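Local coordinates for protein probable dipeptidase (Pseudomonas aeruginosa, PDB 3B40) that probably acts as a metal-dependent dipeptidase of the M19 membrane dipeptidase family, hydrolysing dipeptides, at residues Leu271-Leu282 with Ile326-Glu337; Ser24-Pro32 with Gly355-Gly363. The protein carries 11 engineered substitutions. All blocks are in the same frame, centred on the assembly; numbering follows the deposited sequence.

Interaction 1 of 2, residues Leu271-Leu282 with Ile326-Glu337; sequences LRPLSKPTLDKL and ILEEEPKAGLKE
Glu330 reaches across to the start of helix 276-288 and places its carboxylate against Ser275 and Thr278. Its CG stands anti to the backbone N and the chain then bends at chi2 (66°), which swings the acid group over to the helix. There Glu330 OE1 accepts two hydroxyls: Ser275 OG at 2.7 Å, on the syn lone pair, and Thr278 OG1 at 2.6 Å, from the anti side and somewhat out of plane. Glu330 OE2 takes the backbone N of Ser275 at 2.9 Å, a fairly straight bond (160° at the hydrogen), and two waters link it to Arg272.

Arg272 and Glu337 pair differently. The guanidinium presents NE and NH2 side-on, and both bind the single atom Glu337 OE2, with Arg272 NH2 at 2.7 Å. That oxygen lies in the guanidinium plane, yet both nitrogens approach it from the same side above the carboxylate, the two planes being 62° apart. One guanidinium face rests on Ala333 CA, 3.9 Å from the plane. The other oxygen, Glu337 OE1, accepts the backbone N of Gly334, the N-cap residue of helix 335-349.

At the far end Ile326 CG2 packs on Leu282 CD2 at 3.8 Å and also meets Lys281 CB. Lys281 NZ pairs with Glu329 OE1 in a salt bridge whose hydrogen bond is weak, at 3.2 Å.

Glu330 thus ties the start of helix 276-288 to the loop 329-334, and Glu337, in the first turn of helix 335-349, holds Arg272 of the loop before helix 276-288; the several donors around each carboxylate probably favour its ionised form.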
loop_
_atom_site.group_PDB
_atom_site.type_symbol
_atom_site.label_atom_id
_atom_site.label_comp_id
_atom_site.label_asym_id
_atom_site.label_seq_id
_atom_site.Cartn_x
_atom_site.Cartn_y
_atom_site.Cartn_z
ATOM N N LEU A 271 -5.746 1.701 -11.948
ATOM C CA LEU A 271 -7.170 1.402 -12.136
ATOM C C LEU A 271 -7.695 1.799 -13.509
ATOM O O LEU A 271 -8.623 1.184 -14.022
ATOM C CB LEU A 271 -8.019 2.090 -11.057
ATOM C CG LEU A 271 -7.797 1.666 -9.606
ATOM C CD1 LEU A 271 -8.482 2.679 -8.657
ATOM C CD2 LEU A 271 -8.277 0.230 -9.353
ATOM N N ARG A 272 -7.128 2.864 -14.066
ATOM C CA ARG A 272 -7.432 3.298 -15.424
ATOM C C ARG A 272 -6.140 3.432 -16.251
ATOM O O ARG A 272 -5.233 4.148 -15.822
ATOM C CB ARG A 272 -8.131 4.649 -15.379
ATOM C CG ARG A 272 -8.492 5.183 -16.753
ATOM C CD ARG A 272 -8.997 6.615 -16.682
ATOM N NE ARG A 272 -10.349 6.676 -16.161
ATOM C CZ ARG A 272 -11.004 7.808 -15.936
ATOM N NH1 ARG A 272 -10.407 8.959 -16.196
ATOM N NH2 ARG A 272 -12.246 7.791 -15.435
ATOM N N PRO A 273 -6.065 2.767 -17.430
ATOM C CA PRO A 273 -4.926 2.930 -18.350
ATOM C C PRO A 273 -4.775 4.400 -18.797
ATOM O O PRO A 273 -5.772 5.072 -18.991
ATOM C CB PRO A 273 -5.287 2.047 -19.560
ATOM C CG PRO A 273 -6.427 1.185 -19.128
ATOM C CD PRO A 273 -7.069 1.802 -17.925
ATOM N N LEU A 274 -3.547 4.886 -18.940
ATOM C CA LEU A 274 -3.312 6.277 -19.323
ATOM C C LEU A 274 -3.992 6.605 -20.649
ATOM O O LEU A 274 -3.925 5.819 -21.608
ATOM C CB LEU A 274 -1.810 6.564 -19.427
ATOM C CG LEU A 274 -0.967 6.435 -18.144
ATOM C CD1 LEU A 274 0.520 6.649 -18.459
ATOM C CD2 LEU A 274 -1.397 7.381 -17.035
ATOM N N SER A 275 -4.676 7.747 -20.678
ATOM C CA SER A 275 -5.356 8.244 -21.880
ATOM C C SER A 275 -4.354 8.595 -22.969
ATOM O O SER A 275 -3.193 8.900 -22.677
ATOM C CB SER A 275 -6.202 9.468 -21.550
ATOM O OG SER A 275 -5.383 10.538 -21.112
ATOM N N LYS A 276 -4.803 8.555 -24.223
ATOM C CA LYS A 276 -3.922 8.841 -25.367
ATOM C C LYS A 276 -3.192 10.193 -25.302
ATOM O O LYS A 276 -1.984 10.255 -25.603
ATOM C CB LYS A 276 -4.653 8.651 -26.713
ATOM C CG LYS A 276 -3.715 8.542 -27.911
ATOM C CD LYS A 276 -2.649 7.470 -27.663
ATOM C CE LYS A 276 -2.125 6.864 -28.969
ATOM N NZ LYS A 276 -1.039 7.673 -29.567
ATOM N N PRO A 277 -3.904 11.290 -24.908
ATOM C CA PRO A 277 -3.166 12.568 -24.789
ATOM C C PRO A 277 -1.959 12.522 -23.854
ATOM O O PRO A 277 -0.969 13.234 -24.074
ATOM C CB PRO A 277 -4.226 13.545 -24.253
ATOM C CG PRO A 277 -5.526 12.978 -24.766
ATOM C CD PRO A 277 -5.344 11.475 -24.627
ATOM N N THR A 278 -2.043 11.698 -22.814
ATOM C CA THR A 278 -0.961 11.572 -21.843
ATOM C C THR A 278 0.150 10.710 -22.463
ATOM O O THR A 278 1.317 11.071 -22.389
ATOM C CB THR A 278 -1.468 10.982 -20.500
ATOM O OG1 THR A 278 -2.324 11.935 -19.847
ATOM C CG2 THR A 278 -0.319 10.640 -19.565
ATOM N N LEU A 279 -0.231 9.587 -23.080
ATOM C CA LEU A 279 0.712 8.736 -23.818
ATOM C C LEU A 279 1.476 9.499 -24.901
ATOM O O LEU A 279 2.686 9.350 -25.024
ATOM C CB LEU A 279 0.015 7.502 -24.417
ATOM C CG LEU A 279 -0.658 6.537 -23.420
ATOM C CD1 LEU A 279 -1.367 5.415 -24.142
ATOM C CD2 LEU A 279 0.351 5.988 -22.420
ATOM N N ASP A 280 0.764 10.314 -25.676
ATOM C CA ASP A 280 1.382 11.203 -26.667
ATOM C C ASP A 280 2.416 12.133 -26.025
ATOM O O ASP A 280 3.545 12.248 -26.495
ATOM C CB ASP A 280 0.307 12.017 -27.382
ATOM C CG ASP A 280 -0.500 11.190 -28.360
ATOM O OD1 ASP A 280 -0.047 10.086 -28.736
ATOM O OD2 ASP A 280 -1.592 11.651 -28.764
ATOM N N LYS A 281 2.038 12.762 -24.919
ATOM C CA LYS A 281 2.971 13.591 -24.154
ATOM C C LYS A 281 4.209 12.806 -23.690
ATOM O O LYS A 281 5.353 13.275 -23.822
ATOM C CB LYS A 281 2.250 14.208 -22.953
ATOM C CG LYS A 281 1.340 15.378 -23.316
ATOM C CD LYS A 281 0.796 16.031 -22.060
ATOM C CE LYS A 281 -0.644 16.510 -22.228
ATOM N NZ LYS A 281 -1.314 16.605 -20.873
ATOM N N LEU A 282 3.991 11.611 -23.132
ATOM C CA LEU A 282 5.127 10.798 -22.694
ATOM C C LEU A 282 6.031 10.423 -23.861
ATOM O O LEU A 282 7.248 10.504 -23.736
ATOM C CB LEU A 282 4.670 9.538 -21.962
ATOM C CG LEU A 282 4.008 9.793 -20.622
ATOM C CD1 LEU A 282 3.197 8.603 -20.194
ATOM C CD2 LEU A 282 5.045 10.213 -19.547
ATOM N N ILE A 326 3.783 15.313 -16.305
ATOM C CA ILE A 326 2.853 14.824 -17.320
ATOM C C ILE A 326 1.819 13.883 -16.703
ATOM O O ILE A 326 0.626 13.936 -17.056
ATOM C CB ILE A 326 3.633 14.110 -18.497
ATOM C CG1 ILE A 326 4.346 15.157 -19.384
ATOM C CG2 ILE A 326 2.705 13.248 -19.322
ATOM C CD1 ILE A 326 5.519 14.660 -20.217
ATOM N N LEU A 327 2.274 13.021 -15.781
ATOM C CA LEU A 327 1.393 12.079 -15.088
ATOM C C LEU A 327 0.390 12.825 -14.223
ATOM O O LEU A 327 -0.789 12.429 -14.138
ATOM C CB LEU A 327 2.200 11.096 -14.230
ATOM C CG LEU A 327 3.059 10.072 -14.983
ATOM C CD1 LEU A 327 3.691 9.107 -14.004
ATOM C CD2 LEU A 327 2.273 9.295 -16.038
ATOM N N GLU A 328 0.856 13.918 -13.598
ATOM C CA GLU A 328 0.008 14.766 -12.765
ATOM C C GLU A 328 -1.176 15.345 -13.547
ATOM O O GLU A 328 -2.204 15.649 -12.954
ATOM C CB GLU A 328 0.823 15.872 -12.065
ATOM C CG GLU A 328 1.158 15.554 -10.589
ATOM C CD GLU A 328 2.664 15.396 -10.299
ATOM O OE1 GLU A 328 3.452 16.270 -10.752
ATOM O OE2 GLU A 328 3.059 14.415 -9.588
ATOM N N GLU A 329 -1.055 15.434 -14.873
ATOM C CA GLU A 329 -2.110 16.001 -15.728
ATOM C C GLU A 329 -3.139 14.978 -16.208
ATOM O O GLU A 329 -4.173 15.352 -16.789
ATOM C CB GLU A 329 -1.517 16.683 -16.969
ATOM C CG GLU A 329 -0.591 17.867 -16.724
ATOM C CD GLU A 329 0.031 18.389 -18.039
ATOM O OE1 GLU A 329 -0.720 18.990 -18.849
ATOM O OE2 GLU A 329 1.258 18.206 -18.270
ATOM N N GLU A 330 -2.846 13.691 -16.029
ATOM C CA GLU A 330 -3.796 12.649 -16.401
ATOM C C GLU A 330 -5.066 12.854 -15.580
ATOM O O GLU A 330 -4.988 12.904 -14.343
ATOM C CB GLU A 330 -3.209 11.251 -16.124
ATOM C CG GLU A 330 -4.183 10.076 -16.372
ATOM C CD GLU A 330 -4.595 9.864 -17.821
ATOM O OE1 GLU A 330 -4.284 10.704 -18.702
ATOM O OE2 GLU A 330 -5.258 8.841 -18.094
ATOM N N PRO A 331 -6.224 13.039 -16.248
ATOM C CA PRO A 331 -7.492 13.043 -15.485
ATOM C C PRO A 331 -7.580 11.819 -14.543
ATOM O O PRO A 331 -7.349 10.703 -14.988
ATOM C CB PRO A 331 -8.564 12.961 -16.586
ATOM C CG PRO A 331 -7.907 13.727 -17.756
ATOM C CD PRO A 331 -6.441 13.280 -17.691
ATOM N N LYS A 332 -7.928 12.030 -13.270
ATOM C CA LYS A 332 -7.981 10.930 -12.272
ATOM C C LYS A 332 -9.124 9.937 -12.471
ATOM O O LYS A 332 -10.292 10.344 -12.626
ATOM C CB LYS A 332 -8.176 11.493 -10.863
ATOM C CG LYS A 332 -6.958 11.657 -9.959
ATOM C CD LYS A 332 -7.444 12.269 -8.632
ATOM C CE LYS A 332 -6.306 12.619 -7.669
ATOM N NZ LYS A 332 -4.962 12.626 -8.320
ATOM N N ALA A 333 -8.786 8.642 -12.381
ATOM C CA ALA A 333 -9.761 7.559 -12.199
ATOM C C ALA A 333 -10.686 7.873 -11.036
ATOM O O ALA A 333 -10.318 8.633 -10.138
ATOM C CB ALA A 333 -9.030 6.180 -11.940
ATOM N N GLY A 334 -11.876 7.280 -11.041
ATOM C CA GLY A 334 -12.879 7.585 -10.020
ATOM C C GLY A 334 -13.355 6.369 -9.251
ATOM O O GLY A 334 -12.750 5.305 -9.305
ATOM N N LEU A 335 -14.466 6.534 -8.538
ATOM C CA LEU A 335 -15.077 5.451 -7.787
ATOM C C LEU A 335 -15.560 4.333 -8.699
ATOM O O LEU A 335 -15.584 3.181 -8.286
ATOM C CB LEU A 335 -16.242 5.963 -6.902
ATOM C CG LEU A 335 -15.837 6.854 -5.702
ATOM C CD1 LEU A 335 -17.039 7.568 -5.097
ATOM C CD2 LEU A 335 -15.039 6.093 -4.627
ATOM N N LYS A 336 -15.917 4.648 -9.935
ATOM C CA LYS A 336 -16.368 3.603 -10.853
ATOM C C LYS A 336 -15.268 2.555 -11.021
ATOM O O LYS A 336 -15.513 1.363 -10.873
ATOM C CB LYS A 336 -16.733 4.178 -12.229
ATOM C CG LYS A 336 -17.094 3.082 -13.286
ATOM C CD LYS A 336 -17.289 3.659 -14.683
ATOM C CE LYS A 336 -17.671 2.565 -15.708
ATOM N NZ LYS A 336 -16.576 1.514 -15.804
ATOM N N GLU A 337 -14.065 3.021 -11.333
ATOM C CA GLU A 337 -12.892 2.153 -11.548
ATOM C C GLU A 337 -12.459 1.403 -10.293
ATOM O O GLU A 337 -12.147 0.216 -10.341
ATOM C CB GLU A 337 -11.735 2.985 -12.081
ATOM C CG GLU A 337 -11.923 3.400 -13.548
ATOM C CD GLU A 337 -12.640 4.719 -13.754
ATOM O OE1 GLU A 337 -13.142 5.326 -12.786
ATOM O OE2 GLU A 337 -12.682 5.164 -14.928
HETATM O O HOH W 1 -5.344 6.893 -15.594
HETATM O O HOH W 2 -12.834 9.614 -12.988
HETATM O O HOH W 3 -7.914 9.495 -17.673
HETATM O O HOH W 4 -0.974 14.104 -19.190
#

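Interaction 2 of 2, residues Ser24-Pro32 with Gly355-Gly363; sequences SFDSRITVP and GISSDFNDG. Engineered in segment 24-32: Val31 (natural residue Ile).
Asp26 and Ser358 form the tight part of this contact, where the first strand turns a corner after Asp26 and strand 354-357 gives way to a loop at Ser358. Asp26 OD2 accepts Ser358 OG on its syn lone pair at 2.5 Å. Asp26 OD1 takes two backbone donors from opposite faces of its plane: Ser358 N at 3.1 Å and Arg28 N, the latter closing an Asx turn. Ser358 OG in turn accepts Phe360 N, an ST turn, and Ser358 CB sits over the centre of the Phe360 ring, 3.2 Å from its plane. Ile29 lies alongside Phe360, pointing the same way, with its CD1 at the ring edge.

Further along, Thr30 N donates to Phe360 O at 3.0 Å in a nearly straight bond (173°). Asn361 ND2 donates back to Thr30 O at 3.0 Å, the acceptor lying close to the amide plane.

The watery side is looser. Arg28 NE stands 3.5 Å from Asp359 OD1, its guanidinium inclined 53° to the carboxylate, and the salt bridge to Asp362 is long. A water bridges Arg28 NH2 to Asp359 OD1 and, weakly, to Asp362 OD2, and a further water lies over the guanidinium face. Asp362 OD2 also bonds Tyr165 OH outside the segments.

Nearly parallel overall (2° apart end to end), the two segments bring the first and last strands of the parallel sheet together at their C-terminal ends, as expected where a TIM barrel closes.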
loop_
_atom_site.group_PDB
_atom_site.type_symbol
_atom_site.label_atom_id
_atom_site.label_comp_id
_atom_site.label_asym_id
_atom_site.label_seq_id
_atom_site.Cartn_x
_atom_site.Cartn_y
_atom_site.Cartn_z
ATOM N N SER A 24 -14.319 0.143 9.811
ATOM C CA SER A 24 -13.719 0.415 8.525
ATOM C C SER A 24 -12.193 0.461 8.745
ATOM O O SER A 24 -11.718 0.914 9.775
ATOM C CB SER A 24 -14.242 1.724 7.961
ATOM O OG SER A 24 -14.237 2.716 8.949
ATOM N N PHE A 25 -11.441 -0.061 7.788
ATOM C CA PHE A 25 -10.012 -0.239 7.953
ATOM C C PHE A 25 -9.375 -0.033 6.603
ATOM O O PHE A 25 -9.844 -0.574 5.614
ATOM C CB PHE A 25 -9.683 -1.629 8.497
ATOM C CG PHE A 25 -8.204 -1.933 8.536
ATOM C CD1 PHE A 25 -7.353 -1.229 9.388
ATOM C CD2 PHE A 25 -7.656 -2.887 7.681
ATOM C CE1 PHE A 25 -5.972 -1.508 9.423
ATOM C CE2 PHE A 25 -6.268 -3.180 7.723
ATOM C CZ PHE A 25 -5.442 -2.488 8.586
ATOM N N ASP A 26 -8.320 0.784 6.577
ATOM C CA ASP A 26 -7.586 1.092 5.344
ATOM C C ASP A 26 -6.170 0.533 5.517
ATOM O O ASP A 26 -5.414 1.006 6.361
ATOM C CB ASP A 26 -7.582 2.608 5.141
ATOM C CG ASP A 26 -6.836 3.053 3.872
ATOM O OD1 ASP A 26 -5.980 2.309 3.338
ATOM O OD2 ASP A 26 -7.099 4.181 3.420
ATOM N N SER A 27 -5.827 -0.483 4.724
ATOM C CA SER A 27 -4.594 -1.226 4.925
ATOM C C SER A 27 -3.362 -0.517 4.416
ATOM O O SER A 27 -2.275 -1.090 4.446
ATOM C CB SER A 27 -4.691 -2.651 4.322
ATOM O OG SER A 27 -5.094 -2.581 2.966
ATOM N N ARG A 28 -3.501 0.720 3.927
ATOM C CA ARG A 28 -2.326 1.426 3.400
ATOM C C ARG A 28 -2.446 2.961 3.353
ATOM O O ARG A 28 -3.003 3.534 2.424
ATOM C CB ARG A 28 -1.909 0.840 2.037
ATOM C CG ARG A 28 -0.757 1.565 1.363
ATOM C CD ARG A 28 0.571 1.131 1.943
ATOM N NE ARG A 28 1.669 1.751 1.193
ATOM C CZ ARG A 28 2.686 2.406 1.754
ATOM N NH1 ARG A 28 2.765 2.528 3.093
ATOM N NH2 ARG A 28 3.612 2.935 0.963
ATOM N N ILE A 29 -1.936 3.594 4.398
ATOM C CA ILE A 29 -1.733 5.030 4.468
ATOM C C ILE A 29 -0.298 5.311 4.910
ATOM O O ILE A 29 0.246 4.669 5.820
ATOM C CB ILE A 29 -2.751 5.743 5.425
ATOM C CG1 ILE A 29 -4.181 5.386 5.023
ATOM C CG2 ILE A 29 -2.509 7.311 5.461
ATOM C CD1 ILE A 29 -5.276 5.965 5.926
ATOM N N THR A 30 0.332 6.236 4.205
ATOM C CA THR A 30 1.711 6.577 4.487
ATOM C C THR A 30 1.743 7.603 5.585
ATOM O O THR A 30 0.876 8.494 5.646
ATOM C CB THR A 30 2.417 7.119 3.218
ATOM O OG1 THR A 30 2.597 6.043 2.320
ATOM C CG2 THR A 30 3.783 7.753 3.525
ATOM N N VAL A 31 2.732 7.468 6.461
ATOM C CA VAL A 31 3.044 8.493 7.482
ATOM C C VAL A 31 4.087 9.478 6.896
ATOM O O VAL A 31 5.233 9.074 6.619
ATOM C CB VAL A 31 3.635 7.832 8.774
ATOM C CG1 VAL A 31 3.859 8.880 9.904
ATOM C CG2 VAL A 31 2.782 6.662 9.256
ATOM N N PRO A 32 3.698 10.770 6.706
ATOM C CA PRO A 32 4.612 11.840 6.268
ATOM C C PRO A 32 5.647 12.073 7.357
ATOM O O PRO A 32 5.308 12.061 8.552
ATOM C CB PRO A 32 3.683 13.072 6.146
ATOM C CG PRO A 32 2.284 12.483 6.015
ATOM C CD PRO A 32 2.339 11.290 6.936
ATOM N N GLY A 355 -10.526 -6.733 0.231
ATOM C CA GLY A 355 -10.578 -5.558 1.132
ATOM C C GLY A 355 -10.330 -4.299 0.333
ATOM O O GLY A 355 -10.413 -4.325 -0.887
ATOM N N ILE A 356 -9.993 -3.204 1.018
ATOM C CA ILE A 356 -9.939 -1.878 0.398
ATOM C C ILE A 356 -8.761 -1.146 1.003
ATOM O O ILE A 356 -8.469 -1.304 2.182
ATOM C CB ILE A 356 -11.263 -1.031 0.668
ATOM C CG1 ILE A 356 -12.515 -1.813 0.236
ATOM C CG2 ILE A 356 -11.199 0.353 -0.052
ATOM C CD1 ILE A 356 -13.853 -1.225 0.780
ATOM N N SER A 357 -8.086 -0.343 0.196
ATOM C CA SER A 357 -6.959 0.472 0.682
ATOM C C SER A 357 -6.875 1.697 -0.197
ATOM O O SER A 357 -7.389 1.669 -1.300
ATOM C CB SER A 357 -5.657 -0.299 0.685
ATOM O OG SER A 357 -5.251 -0.689 -0.611
ATOM N N SER A 358 -6.246 2.760 0.293
ATOM C CA SER A 358 -6.154 4.037 -0.443
ATOM C C SER A 358 -4.833 4.379 -1.117
ATOM O O SER A 358 -4.807 4.960 -2.231
ATOM C CB SER A 358 -6.462 5.180 0.515
ATOM O OG SER A 358 -5.612 5.163 1.645
ATOM N N ASP A 359 -3.750 4.007 -0.452
ATOM C CA ASP A 359 -2.397 4.515 -0.755
ATOM C C ASP A 359 -2.361 6.023 -0.482
ATOM O O ASP A 359 -1.571 6.748 -1.077
ATOM C CB ASP A 359 -1.962 4.212 -2.183
ATOM C CG ASP A 359 -0.510 3.661 -2.266
ATOM O OD1 ASP A 359 0.283 3.771 -1.289
ATOM O OD2 ASP A 359 -0.162 3.122 -3.348
ATOM N N PHE A 360 -3.190 6.465 0.464
ATOM C CA PHE A 360 -3.198 7.870 0.842
ATOM C C PHE A 360 -1.784 8.293 1.253
ATOM O O PHE A 360 -1.033 7.504 1.817
ATOM C CB PHE A 360 -4.234 8.173 1.953
ATOM C CG PHE A 360 -5.691 8.312 1.461
ATOM C CD1 PHE A 360 -5.992 8.833 0.197
ATOM C CD2 PHE A 360 -6.744 7.905 2.279
ATOM C CE1 PHE A 360 -7.305 8.943 -0.242
ATOM C CE2 PHE A 360 -8.061 8.018 1.858
ATOM C CZ PHE A 360 -8.347 8.521 0.583
ATOM N N ASN A 361 -1.451 9.559 0.997
ATOM C CA ASN A 361 -0.121 10.150 1.289
ATOM C C ASN A 361 1.051 9.537 0.504
ATOM O O ASN A 361 2.191 9.891 0.750
ATOM C CB ASN A 361 0.213 10.207 2.805
ATOM C CG ASN A 361 -0.712 11.129 3.600
ATOM O OD1 ASN A 361 -1.236 12.152 3.096
ATOM N ND2 ASN A 361 -0.924 10.772 4.854
ATOM N N ASP A 362 0.781 8.632 -0.439
ATOM C CA ASP A 362 1.810 8.251 -1.398
ATOM C C ASP A 362 1.205 8.225 -2.802
ATOM O O ASP A 362 1.567 7.393 -3.606
ATOM C CB ASP A 362 2.513 6.927 -1.010
ATOM C CG ASP A 362 3.868 6.715 -1.746
ATOM O OD1 ASP A 362 4.526 7.691 -2.159
ATOM O OD2 ASP A 362 4.284 5.542 -1.916
ATOM N N GLY A 363 0.250 9.134 -3.078
ATOM C CA GLY A 363 -0.320 9.283 -4.429
ATOM C C GLY A 363 -1.711 8.705 -4.676
ATOM O O GLY A 363 -2.280 8.905 -5.752
HETATM O O HOH W 5 -10.334 -3.116 4.495
HETATM O O HOH W 6 2.880 2.488 -1.885
HETATM O O HOH W 7 5.845 4.866 0.830
HETATM O O HOH W 8 0.426 5.053 1.117
#

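Interaction 2 is the core contact, its centre about 6 Å from the centre of the chain, whereas the centre of interaction 1 lies about 20 Å out and that contact is partly buried. Helix 335-349, which begins within segment 326-337, leads directly into strand 354-357, so interaction 1 borders the last helix-to-strand step before the barrel closure of interaction 2. Their nearest atoms are about 5 Å apart, without touching. Both rely on carboxylates that gather several donors. In interaction 1 these tie loops and helix starts together on the outer layer; in interaction 2 an aspartate and a serine fix an Asx turn and an ST turn where the strands give way to loops, while the arginine pairs are longer and water-mediated.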